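Local coordinates for protein PtLCIB4 H88A mutant (Phaeodactylum tricornutum, PDB 5B5Z) that probably acts as a zinc-dependent beta-type carbonic anhydrase of the LCIB family, interconverting carbon dioxide and bicarbonate, at residues Ser60-Arg65 and Val127-Arg132; Gly86-Gly91 and Gln218-Arg223; Val116-Ser119 and Lys123-Thr126; Cys139-Ala144 and Ala183-Val188; Arg193-Thr198 and Pro210-Asp215. All coordinates share one frame; numbering follows the deposited sequence.

Contact 1: residues Ser60-Arg65 and Val127-Arg132; sequences SDEVTR and VARRGR
R129 meets D61 head-on in a two-pronged salt bridge. Its NH1 donates to D61 OD1 at 2.9 Å and its NH2 to D61 OD2 at 2.8 Å. Both bonds are nearly straight, both oxygens accept on their syn lone pairs, and the guanidinium and carboxylate planes lie only 15° apart. The arginine reaches D61 because its chain runs extended from CG to NE. D61 OD1 accepts a second bond, from V63 N at 3.1 Å; this donor comes from above the carboxylate plane and closes an Asx turn, so D61 is fixed by its own loop as well as by the arginine. Beyond the segments, R129 NE donates to the carbonyl of G135, which further restrains the guanidinium.

E62 adds a looser ionic contact: its OE1 lies 3.5 Å from R129 NH1, the two flat groups 73° apart. Its other oxygen, OE2, forms a salt bridge with K77 of the second subunit. A water ties OE1 to the backbone as well, donating to E62 OE1 and accepting from R130 N, just where R129 to R132 form a type II turn with G131 at positive phi. Packing is slight: V63 crosses the arginine at about a right angle, its CG1 3.5 Å from R129 NH1.

The D61 side chain is about 4 Å from the zinc ion, so the salt bridge is consistent with the Asp-Arg pair found beside the metal in beta-carbonic anhydrases. Its chemistry implies an aspartate with a fixed orientation at the zinc site, while E62 carries the same charge network to the dimer partner.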
# COMPACT_ATOMS: atom_id res chain seq x y z
N SER A 60 -6.31 -0.71 0.75
CA SER A 60 -5.40 -1.83 0.89
C SER A 60 -6.01 -3.15 0.42
O SER A 60 -5.30 -4.11 0.15
CB SER A 60 -4.96 -1.91 2.34
OG SER A 60 -6.06 -1.71 3.19
N ASP A 61 -7.35 -3.21 0.34
CA ASP A 61 -8.07 -4.38 -0.19
C ASP A 61 -7.49 -4.91 -1.52
O ASP A 61 -7.19 -4.12 -2.42
CB ASP A 61 -9.54 -3.96 -0.36
CG ASP A 61 -10.49 -5.13 -0.54
OD1 ASP A 61 -10.10 -6.18 -1.11
OD2 ASP A 61 -11.68 -4.96 -0.15
N GLU A 62 -7.32 -6.23 -1.64
CA GLU A 62 -6.78 -6.83 -2.86
C GLU A 62 -7.59 -6.48 -4.11
O GLU A 62 -7.05 -6.44 -5.21
CB GLU A 62 -6.69 -8.36 -2.74
CG GLU A 62 -8.01 -9.07 -2.46
CD GLU A 62 -8.82 -9.40 -3.72
OE1 GLU A 62 -9.99 -9.82 -3.58
OE2 GLU A 62 -8.29 -9.25 -4.84
N VAL A 63 -8.88 -6.21 -3.95
CA VAL A 63 -9.71 -5.94 -5.13
C VAL A 63 -9.38 -4.63 -5.83
O VAL A 63 -9.84 -4.39 -6.95
CB VAL A 63 -11.24 -5.94 -4.79
CG1 VAL A 63 -11.65 -7.29 -4.25
CG2 VAL A 63 -11.59 -4.82 -3.82
N THR A 64 -8.57 -3.78 -5.21
CA THR A 64 -8.25 -2.50 -5.83
C THR A 64 -7.01 -2.61 -6.73
O THR A 64 -6.74 -1.71 -7.52
CB THR A 64 -8.06 -1.38 -4.78
OG1 THR A 64 -6.88 -1.66 -4.03
CG2 THR A 64 -9.26 -1.29 -3.84
N ARG A 65 -6.29 -3.73 -6.64
CA ARG A 65 -5.06 -3.90 -7.42
C ARG A 65 -5.19 -3.77 -8.95
O ARG A 65 -4.26 -3.26 -9.58
CB ARG A 65 -4.41 -5.27 -7.11
CG ARG A 65 -4.01 -5.51 -5.63
CD ARG A 65 -2.82 -4.70 -5.14
NE ARG A 65 -3.23 -3.38 -4.66
CZ ARG A 65 -3.74 -3.15 -3.46
NH1 ARG A 65 -4.10 -1.92 -3.12
NH2 ARG A 65 -3.90 -4.16 -2.59
N VAL A 127 -19.00 -7.81 -3.06
CA VAL A 127 -18.63 -8.41 -4.33
C VAL A 127 -18.00 -9.78 -4.07
O VAL A 127 -17.38 -10.00 -3.02
CB VAL A 127 -17.67 -7.50 -5.14
CG1 VAL A 127 -16.30 -7.39 -4.46
CG2 VAL A 127 -17.55 -7.98 -6.58
N ALA A 128 -18.22 -10.71 -4.99
CA ALA A 128 -17.70 -12.05 -4.83
C ALA A 128 -16.19 -12.02 -4.79
O ALA A 128 -15.56 -11.25 -5.51
CB ALA A 128 -18.20 -12.96 -5.96
N ARG A 129 -15.62 -12.83 -3.91
CA ARG A 129 -14.17 -12.95 -3.78
C ARG A 129 -13.69 -14.35 -4.13
O ARG A 129 -14.38 -15.33 -3.86
CB ARG A 129 -13.74 -12.58 -2.36
CG ARG A 129 -13.94 -11.10 -2.03
CD ARG A 129 -13.41 -10.76 -0.65
NE ARG A 129 -13.78 -9.41 -0.25
CZ ARG A 129 -13.01 -8.34 -0.41
NH1 ARG A 129 -11.81 -8.47 -0.94
NH2 ARG A 129 -13.44 -7.14 -0.04
N ARG A 130 -12.51 -14.43 -4.73
CA ARG A 130 -11.94 -15.70 -5.18
C ARG A 130 -11.96 -16.76 -4.07
O ARG A 130 -11.56 -16.49 -2.94
CB ARG A 130 -10.51 -15.48 -5.70
CG ARG A 130 -9.76 -16.77 -6.01
CD ARG A 130 -8.39 -16.49 -6.62
NE ARG A 130 -7.51 -15.69 -5.76
CZ ARG A 130 -6.79 -16.17 -4.76
NH1 ARG A 130 -6.86 -17.46 -4.46
NH2 ARG A 130 -6.02 -15.37 -4.04
N GLY A 131 -12.45 -17.94 -4.40
CA GLY A 131 -12.44 -19.06 -3.47
C GLY A 131 -13.37 -18.95 -2.29
O GLY A 131 -13.29 -19.76 -1.36
N ARG A 132 -14.27 -17.97 -2.31
CA ARG A 132 -15.19 -17.77 -1.20
C ARG A 132 -16.64 -17.86 -1.61
O ARG A 132 -17.04 -17.35 -2.65
CB ARG A 132 -14.96 -16.41 -0.55
CG ARG A 132 -13.67 -16.33 0.22
CD ARG A 132 -13.72 -15.16 1.17
NE ARG A 132 -13.13 -15.54 2.44
CZ ARG A 132 -13.81 -15.71 3.57
NH1 ARG A 132 -15.12 -15.50 3.59
NH2 ARG A 132 -13.17 -16.05 4.67
O HOH W 1 -11.31 -11.74 -5.36

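Contact 2: residues Gly86-Gly91 and Gln218-Arg223; sequences GFPFGG and QKLVTR
L220 reaches from its helix to the P88 ring, and the contact can be followed along its side chain. The CB already points toward the 86-91 loop. CG stands anti to the backbone N (chi1 -177°) and comes within 3.7 Å of P88 CG. At the tip, the CD2 methyl lies against the proline, 3.6 Å from P88 CG and 3.7 Å from P88 CD, and the same methyl is 4.2 Å from F87 CD1, which it approaches obliquely. Outside the two segments L220 also packs on M191 and on L181 of the second subunit.

One helical step on, V221 meets the same ring carbon: its CG2 is 3.9 Å from P88 CG. The proline corner therefore rests against two successive side chains of helix 205-228, and I224 of that helix extends the apolar patch. V221 also touches L110 and Y112 of strand 107-117, which places the contact where this helix lies on the sheet.

The loop, which leads from strand 79-80 into helix 91-99, is folded by bonds within its own backbone. P88 is the centre of an inverse gamma turn, F89 N donating to F87 O at 2.8 Å, and it opens a type I beta turn in which G91 N donates to P88 O at 3.0 Å.

No hydrogen bond crosses between the segments. The chemistry implies a buried join made of methyls and ring carbons, in which the loop's shape is set by its own backbone turns and its seat on the helix by apolar fit.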
# COMPACT_ATOMS: atom_id res chain seq x y z
N GLY A 86 -8.71 3.71 1.38
CA GLY A 86 -8.07 4.53 0.35
C GLY A 86 -7.61 5.92 0.77
O GLY A 86 -7.12 6.68 -0.06
N PHE A 87 -7.75 6.25 2.05
CA PHE A 87 -7.21 7.52 2.55
C PHE A 87 -5.69 7.58 2.43
O PHE A 87 -5.03 6.57 2.58
CB PHE A 87 -7.62 7.75 4.00
CG PHE A 87 -9.07 8.10 4.15
CD1 PHE A 87 -9.50 9.41 4.03
CD2 PHE A 87 -10.01 7.11 4.37
CE1 PHE A 87 -10.84 9.73 4.16
CE2 PHE A 87 -11.35 7.42 4.50
CZ PHE A 87 -11.77 8.74 4.39
N PRO A 88 -5.14 8.78 2.15
CA PRO A 88 -3.70 8.98 1.95
C PRO A 88 -2.91 8.97 3.26
O PRO A 88 -2.33 9.98 3.65
CB PRO A 88 -3.62 10.34 1.24
CG PRO A 88 -4.84 11.09 1.75
CD PRO A 88 -5.91 10.01 1.84
N PHE A 89 -2.87 7.82 3.90
CA PHE A 89 -2.24 7.69 5.20
C PHE A 89 -0.73 7.92 5.16
O PHE A 89 -0.14 8.18 6.20
CB PHE A 89 -2.58 6.33 5.80
CG PHE A 89 -3.98 6.25 6.32
CD1 PHE A 89 -4.37 7.05 7.37
CD2 PHE A 89 -4.91 5.42 5.74
CE1 PHE A 89 -5.66 7.00 7.87
CE2 PHE A 89 -6.21 5.36 6.23
CZ PHE A 89 -6.58 6.16 7.29
N GLY A 90 -0.10 7.83 3.99
CA GLY A 90 1.31 8.15 3.86
C GLY A 90 1.58 9.59 4.28
O GLY A 90 2.67 9.92 4.74
N GLY A 91 0.57 10.44 4.12
CA GLY A 91 0.64 11.81 4.62
C GLY A 91 1.73 12.67 4.00
O GLY A 91 2.18 12.41 2.90
N GLN A 218 -10.98 13.65 -0.78
CA GLN A 218 -10.62 14.76 -1.64
C GLN A 218 -10.12 15.93 -0.79
O GLN A 218 -9.15 16.60 -1.14
CB GLN A 218 -11.80 15.16 -2.54
CG GLN A 218 -11.56 16.42 -3.36
CD GLN A 218 -11.99 17.67 -2.60
OE1 GLN A 218 -13.09 17.73 -2.06
NE2 GLN A 218 -11.11 18.66 -2.55
N LYS A 219 -10.77 16.14 0.35
CA LYS A 219 -10.33 17.20 1.26
C LYS A 219 -8.93 16.95 1.82
O LYS A 219 -8.11 17.87 1.92
CB LYS A 219 -11.34 17.34 2.42
CG LYS A 219 -12.70 17.83 1.99
CD LYS A 219 -13.62 18.01 3.21
CE LYS A 219 -15.08 18.09 2.81
NZ LYS A 219 -15.95 17.82 3.99
N LEU A 220 -8.66 15.70 2.21
CA LEU A 220 -7.36 15.37 2.78
C LEU A 220 -6.26 15.43 1.73
O LEU A 220 -5.16 15.94 1.99
CB LEU A 220 -7.41 13.99 3.45
CG LEU A 220 -6.14 13.52 4.16
CD1 LEU A 220 -5.71 14.51 5.22
CD2 LEU A 220 -6.35 12.14 4.82
N VAL A 221 -6.55 14.91 0.54
CA VAL A 221 -5.57 14.97 -0.56
C VAL A 221 -5.23 16.43 -0.89
O VAL A 221 -4.06 16.79 -1.02
CB VAL A 221 -6.09 14.24 -1.80
CG1 VAL A 221 -5.19 14.52 -3.03
CG2 VAL A 221 -6.17 12.75 -1.50
N THR A 222 -6.26 17.25 -1.00
CA THR A 222 -6.05 18.68 -1.25
C THR A 222 -5.17 19.31 -0.16
O THR A 222 -4.24 20.06 -0.47
CB THR A 222 -7.38 19.42 -1.35
OG1 THR A 222 -8.08 18.97 -2.51
CG2 THR A 222 -7.14 20.94 -1.45
N ARG A 223 -5.44 18.99 1.10
CA ARG A 223 -4.62 19.51 2.19
C ARG A 223 -3.16 19.08 2.07
O ARG A 223 -2.24 19.89 2.26
CB ARG A 223 -5.19 19.08 3.55
CG ARG A 223 -4.38 19.60 4.74
CD ARG A 223 -5.10 19.35 6.06
NE ARG A 223 -6.30 20.17 6.18
CZ ARG A 223 -7.21 20.02 7.13
NH1 ARG A 223 -7.06 19.06 8.04
NH2 ARG A 223 -8.26 20.82 7.18

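Contact 3: residues Val116-Ser119 and Lys123-Thr126; sequences VGVS and KWGT
V118 and W124 face each other as a non-hydrogen-bonded antiparallel pair, the single bridge of an irregular hairpin that turns back at the end of strand 107-117. Backbone bonds flank the pair: S119 N donates to K123 O at 3.0 Å, and G125 N to G117 O at 2.8 Å. T126 N adds a weak bond to the same G117 carbonyl, and W124 CA and V118 CA each point a C-H at an oxygen across the hairpin. G125, at positive phi, lets the returning chain bend there.

One side-chain bond joins in, K123 N donating to S119 OG at 3.1 Å. The hydroxyl lies between backbone N and carbonyl carbon (chi1 70°), facing the turn, where it also bonds to E121 N. With alanine at this place, K123 N and E121 N would probably lose their shared acceptor and the turn be left freer to move.

The apolar contacts centre on the W124 indole, which also meets F25 and helix 205-228. V116 CG1 approaches W124 CZ3 obliquely at 3.9 Å. V118 makes a CH-pi contact, its CB 4.1 Å from the centroid of the six-membered W124 ring and 23° off the ring normal.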
# COMPACT_ATOMS: atom_id res chain seq x y z
N VAL A 116 -16.01 0.52 -3.97
CA VAL A 116 -17.24 -0.15 -3.56
C VAL A 116 -17.46 -1.37 -4.44
O VAL A 116 -17.21 -1.31 -5.65
CB VAL A 116 -18.45 0.81 -3.63
CG1 VAL A 116 -18.65 1.34 -5.04
CG2 VAL A 116 -19.70 0.11 -3.10
N GLY A 117 -17.91 -2.46 -3.84
CA GLY A 117 -18.26 -3.66 -4.59
C GLY A 117 -19.69 -3.61 -5.09
O GLY A 117 -20.55 -3.01 -4.46
N VAL A 118 -19.91 -4.20 -6.25
CA VAL A 118 -21.28 -4.38 -6.72
C VAL A 118 -21.38 -5.84 -7.19
O VAL A 118 -20.49 -6.32 -7.88
CB VAL A 118 -21.66 -3.38 -7.83
CG1 VAL A 118 -20.75 -3.52 -9.06
CG2 VAL A 118 -23.14 -3.55 -8.21
N SER A 119 -22.43 -6.53 -6.77
CA SER A 119 -22.49 -7.98 -6.96
C SER A 119 -23.12 -8.35 -8.29
O SER A 119 -23.58 -7.49 -9.04
CB SER A 119 -23.28 -8.64 -5.83
OG SER A 119 -24.66 -8.33 -5.92
N LYS A 123 -26.25 -5.64 -6.15
CA LYS A 123 -26.28 -5.15 -4.78
C LYS A 123 -24.97 -4.43 -4.45
O LYS A 123 -23.89 -4.96 -4.71
CB LYS A 123 -26.51 -6.32 -3.80
CG LYS A 123 -26.44 -5.95 -2.33
CD LYS A 123 -26.74 -7.16 -1.43
CE LYS A 123 -26.99 -6.76 0.02
NZ LYS A 123 -28.45 -6.54 0.31
N TRP A 124 -25.07 -3.22 -3.91
CA TRP A 124 -23.88 -2.41 -3.59
C TRP A 124 -23.28 -2.79 -2.23
O TRP A 124 -23.99 -3.22 -1.33
CB TRP A 124 -24.23 -0.92 -3.59
CG TRP A 124 -24.57 -0.41 -4.95
CD1 TRP A 124 -25.83 -0.21 -5.46
CD2 TRP A 124 -23.65 -0.05 -5.98
NE1 TRP A 124 -25.74 0.26 -6.75
CE2 TRP A 124 -24.41 0.37 -7.10
CE3 TRP A 124 -22.25 -0.03 -6.08
CZ2 TRP A 124 -23.83 0.80 -8.29
CZ3 TRP A 124 -21.67 0.40 -7.25
CH2 TRP A 124 -22.46 0.81 -8.34
N GLY A 125 -21.97 -2.61 -2.10
CA GLY A 125 -21.31 -2.82 -0.82
C GLY A 125 -20.78 -4.21 -0.62
O GLY A 125 -20.34 -4.55 0.48
N THR A 126 -20.81 -5.02 -1.67
CA THR A 126 -20.33 -6.39 -1.61
C THR A 126 -19.94 -6.88 -3.00
O THR A 126 -20.47 -6.40 -4.01
CB THR A 126 -21.39 -7.34 -0.99
OG1 THR A 126 -20.81 -8.64 -0.80
CG2 THR A 126 -22.64 -7.45 -1.87

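Contact 4: residues Cys139-Ala144 and Ala183-Val188; sequences CGSAVA and AQQGYV. With ZN (zinc ion), chain C.
Q185 and S141 hold each other by two hydrogen bonds. Q185 NE2 donates to the S141 carbonyl oxygen at 3.0 Å, almost straight at 174° and within the plane of the amide. In return S141 OG donates to Q185 OE1 at 2.7 Å, lying in the carbonyl plane on a lone pair. The exchange uses both ends of the amide and so fixes its rotation. The glutamine leaves its helix with CG anti to the backbone N and then bends at chi2 (63°), which turns the amide to S141. Small apolar groups border the bonds: A144 CB is 3.8 Å from Q185 NE2, and V188 CG2 is 3.8 Å from S141 OG. Were Q185 a leucine, the buried S141 hydroxyl would probably be left without its acceptor and the S141 carbonyl without this donor, and the two helices would lose their polar link.

These bonds join helix 140-154 to helix 183-192, whose short segments cross at -57° with their axes 9.9 Å apart. The first of the two begins at the metal site of the beta-carbonic anhydrase fold. C139, reached through a cis peptide, is its N-cap, and the sulfur does double duty: it accepts from A142 N in a capping bond of 3.5 Å and binds zinc at 2.3 Å.

Further ligands of the metal are C59, H115 and a water 1.9 Å from it; this water also accepts a weak bond from G140 N. S141 thus sits two residues beyond a zinc ligand, in the first turn of the helix. Behind that turn A142 packs on L209 and V213 of helix 205-228, while Q185 also touches T93 of the second subunit.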
# COMPACT_ATOMS: atom_id res chain seq x y z
N CYS A 139 -16.47 -1.56 0.32
CA CYS A 139 -15.26 -1.53 1.13
C CYS A 139 -15.48 -1.94 2.60
O CYS A 139 -16.21 -1.28 3.31
CB CYS A 139 -14.73 -0.09 1.05
SG CYS A 139 -13.23 0.23 2.05
N GLY A 140 -14.81 -2.99 3.07
CA GLY A 140 -14.96 -3.44 4.45
C GLY A 140 -14.69 -2.38 5.50
O GLY A 140 -15.46 -2.20 6.45
N SER A 141 -13.58 -1.67 5.34
CA SER A 141 -13.21 -0.61 6.25
C SER A 141 -14.26 0.50 6.32
O SER A 141 -14.65 0.91 7.40
CB SER A 141 -11.85 -0.01 5.85
OG SER A 141 -11.60 1.20 6.54
N ALA A 142 -14.69 0.99 5.16
CA ALA A 142 -15.67 2.07 5.14
C ALA A 142 -17.01 1.62 5.74
O ALA A 142 -17.66 2.38 6.46
CB ALA A 142 -15.87 2.58 3.73
N VAL A 143 -17.41 0.39 5.45
CA VAL A 143 -18.70 -0.10 5.93
C VAL A 143 -18.70 -0.22 7.45
O VAL A 143 -19.66 0.20 8.11
CB VAL A 143 -19.07 -1.45 5.29
CG1 VAL A 143 -20.24 -2.11 6.03
CG2 VAL A 143 -19.43 -1.26 3.81
N ALA A 144 -17.61 -0.75 8.01
CA ALA A 144 -17.46 -0.83 9.46
C ALA A 144 -17.46 0.56 10.11
O ALA A 144 -18.10 0.78 11.15
CB ALA A 144 -16.17 -1.58 9.82
N ALA A 183 -4.79 2.17 14.51
CA ALA A 183 -4.96 3.61 14.36
C ALA A 183 -5.62 4.03 13.04
O ALA A 183 -6.39 4.99 13.02
CB ALA A 183 -3.62 4.31 14.50
N GLN A 184 -5.34 3.32 11.95
CA GLN A 184 -5.96 3.68 10.68
C GLN A 184 -7.48 3.61 10.70
O GLN A 184 -8.15 4.52 10.22
CB GLN A 184 -5.43 2.78 9.55
CG GLN A 184 -4.44 3.53 8.69
CD GLN A 184 -3.82 2.73 7.56
OE1 GLN A 184 -4.46 1.90 6.92
NE2 GLN A 184 -2.56 3.02 7.29
N GLN A 185 -8.03 2.55 11.26
CA GLN A 185 -9.47 2.42 11.24
C GLN A 185 -10.09 3.53 12.11
O GLN A 185 -11.17 3.99 11.82
CB GLN A 185 -9.92 1.04 11.72
CG GLN A 185 -11.43 0.81 11.61
CD GLN A 185 -11.96 0.86 10.18
OE1 GLN A 185 -11.19 0.88 9.21
NE2 GLN A 185 -13.27 0.90 10.04
N GLY A 186 -9.39 3.93 13.16
CA GLY A 186 -9.84 5.03 14.00
C GLY A 186 -9.88 6.32 13.20
O GLY A 186 -10.81 7.11 13.33
N TYR A 187 -8.87 6.51 12.35
CA TYR A 187 -8.83 7.68 11.48
C TYR A 187 -9.98 7.64 10.46
O TYR A 187 -10.56 8.67 10.14
CB TYR A 187 -7.49 7.78 10.75
CG TYR A 187 -6.31 8.20 11.62
CD1 TYR A 187 -6.44 9.22 12.56
CD2 TYR A 187 -5.07 7.57 11.51
CE1 TYR A 187 -5.36 9.61 13.35
CE2 TYR A 187 -3.99 7.94 12.29
CZ TYR A 187 -4.14 8.96 13.21
OH TYR A 187 -3.07 9.33 13.99
N VAL A 188 -10.30 6.45 9.95
CA VAL A 188 -11.41 6.34 8.99
C VAL A 188 -12.72 6.74 9.66
O VAL A 188 -13.53 7.48 9.09
CB VAL A 188 -11.52 4.91 8.40
CG1 VAL A 188 -12.77 4.77 7.53
CG2 VAL A 188 -10.24 4.56 7.64
ZN ZN C . -11.63 -1.10 1.04
O HOH W 2 -12.10 -2.92 1.44

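Contact 5: residues Arg193-Thr198 and Pro210-Asp215; sequences RPYAAT and PVSVYD
Y195 lies against S212 and D215, and its aromatic ring makes most of the contact. The tight part is at buried S212 of helix 205-228. Its CB is 3.8 Å from Y195 CD2 and nearly as close to Y195 CG, while its carbonyl oxygen sits over one ring face, 3.8 Å above the plane and offset toward the rim. The ring is laid there by a first torsion that sets CG anti to the carbonyl carbon, beside the backbone N (chi1 -58°).

At the far end of the ring the phenol OH donates to D215 OD2. The modelled separation of 2.4 Å is very short, so its exact length is doubtful. OD2 comes in at the ring edge, in its plane, with the carboxylate turned 80° from the ring. Y195 OH also bonds to K219 NZ one turn further along, and that ammonium makes a long, weak ion pair with D215. The three polar ends gather where the contact is less deeply buried, D215 being partly exposed.

In the fold these are two consecutive helices folded back on each other through a short connection: Y195 is the N-cap residue of helix 196-201, and the chain returns as helix 205-228. Away from this contact, V213 and Y214 of the latter turn to S114 of strand 107-117, and Y214 reaches strand 255-264.

The loose side is at T198, one turn along the short helix and exposed. Its CB points toward the other helix, yet its CG2 approaches no nearer than 4.3 Å to S212 OG.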
# COMPACT_ATOMS: atom_id res chain seq x y z
N ARG A 193 -17.06 10.72 10.37
CA ARG A 193 -17.99 11.25 11.37
C ARG A 193 -18.79 12.47 10.88
O ARG A 193 -19.99 12.55 11.15
CB ARG A 193 -17.23 11.59 12.66
CG ARG A 193 -18.15 11.81 13.87
CD ARG A 193 -17.41 11.63 15.20
NE ARG A 193 -16.99 10.25 15.42
CZ ARG A 193 -15.72 9.86 15.49
NH1 ARG A 193 -14.74 10.75 15.36
NH2 ARG A 193 -15.41 8.58 15.69
N PRO A 194 -18.16 13.40 10.12
CA PRO A 194 -18.98 14.51 9.61
C PRO A 194 -20.13 14.10 8.69
O PRO A 194 -21.07 14.87 8.49
CB PRO A 194 -17.96 15.36 8.83
CG PRO A 194 -16.69 15.11 9.50
CD PRO A 194 -16.72 13.66 9.91
N TYR A 195 -20.04 12.89 8.13
CA TYR A 195 -21.03 12.41 7.17
C TYR A 195 -22.10 11.51 7.81
O TYR A 195 -22.86 10.85 7.10
CB TYR A 195 -20.34 11.65 6.03
CG TYR A 195 -19.32 12.49 5.32
CD1 TYR A 195 -18.02 12.60 5.79
CD2 TYR A 195 -19.67 13.21 4.18
CE1 TYR A 195 -17.09 13.40 5.15
CE2 TYR A 195 -18.75 14.01 3.53
CZ TYR A 195 -17.46 14.10 4.02
OH TYR A 195 -16.54 14.89 3.38
N ALA A 196 -22.15 11.48 9.13
CA ALA A 196 -23.04 10.54 9.82
C ALA A 196 -24.53 10.77 9.50
O ALA A 196 -25.27 9.82 9.28
CB ALA A 196 -22.81 10.61 11.32
N ALA A 197 -24.96 12.03 9.48
CA ALA A 197 -26.35 12.34 9.13
C ALA A 197 -26.67 11.88 7.71
O ALA A 197 -27.68 11.21 7.48
CB ALA A 197 -26.61 13.84 9.28
N THR A 198 -25.79 12.22 6.77
CA THR A 198 -25.97 11.84 5.37
C THR A 198 -26.14 10.33 5.22
O THR A 198 -27.02 9.85 4.51
CB THR A 198 -24.78 12.28 4.50
OG1 THR A 198 -24.61 13.70 4.60
CG2 THR A 198 -24.99 11.87 3.04
N PRO A 210 -19.53 5.21 -0.62
CA PRO A 210 -18.30 5.55 -1.37
C PRO A 210 -18.22 7.00 -1.81
O PRO A 210 -17.12 7.54 -2.00
CB PRO A 210 -18.36 4.63 -2.59
CG PRO A 210 -19.83 4.21 -2.69
CD PRO A 210 -20.26 4.10 -1.26
N VAL A 211 -19.36 7.66 -1.97
CA VAL A 211 -19.33 9.06 -2.34
C VAL A 211 -18.88 9.91 -1.16
O VAL A 211 -18.06 10.80 -1.32
CB VAL A 211 -20.70 9.54 -2.86
CG1 VAL A 211 -20.64 11.01 -3.18
CG2 VAL A 211 -21.08 8.76 -4.09
N SER A 212 -19.39 9.61 0.03
CA SER A 212 -18.95 10.29 1.24
C SER A 212 -17.46 10.06 1.51
O SER A 212 -16.73 10.96 1.89
CB SER A 212 -19.77 9.83 2.45
OG SER A 212 -21.14 10.12 2.26
N VAL A 213 -17.00 8.83 1.32
CA VAL A 213 -15.59 8.53 1.51
C VAL A 213 -14.73 9.32 0.53
O VAL A 213 -13.71 9.89 0.92
CB VAL A 213 -15.31 7.03 1.37
CG1 VAL A 213 -13.81 6.75 1.45
CG2 VAL A 213 -16.05 6.28 2.48
N TYR A 214 -15.16 9.37 -0.73
CA TYR A 214 -14.40 10.13 -1.71
C TYR A 214 -14.34 11.60 -1.30
O TYR A 214 -13.30 12.24 -1.41
CB TYR A 214 -15.00 10.01 -3.12
CG TYR A 214 -14.45 11.10 -4.00
CD1 TYR A 214 -13.17 11.00 -4.52
CD2 TYR A 214 -15.16 12.27 -4.23
CE1 TYR A 214 -12.63 12.00 -5.26
CE2 TYR A 214 -14.61 13.29 -4.98
CZ TYR A 214 -13.34 13.14 -5.49
OH TYR A 214 -12.76 14.13 -6.24
N ASP A 215 -15.47 12.16 -0.85
CA ASP A 215 -15.48 13.57 -0.44
C ASP A 215 -14.49 13.83 0.68
O ASP A 215 -13.78 14.85 0.67
CB ASP A 215 -16.87 14.02 0.01
CG ASP A 215 -16.95 15.53 0.19
OD1 ASP A 215 -16.85 16.26 -0.83
OD2 ASP A 215 -17.10 16.01 1.34

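In the fold
Contacts 2, 3 and 4 are buried, contacts 1 and 5 only partly so. Contacts 1 and 4 flank the zinc: one brings charged groups beside it, the other carries a metal ligand on a helix start. Contact 3 lies just beyond zinc ligand H115 and touches contact 1 through V127, which packs on G117 and V118. Contacts 2 and 5 share helix 205-228, apolar in the first and hydroxyl and carboxylate in the second, and meet where K219 reaches Y195. F87 and F89 of contact 2 pack on V188 and Y187 of contact 4. Contacts 1, 2 and 4 also touch the second subunit, whereas 3 and 5 stay within one chain.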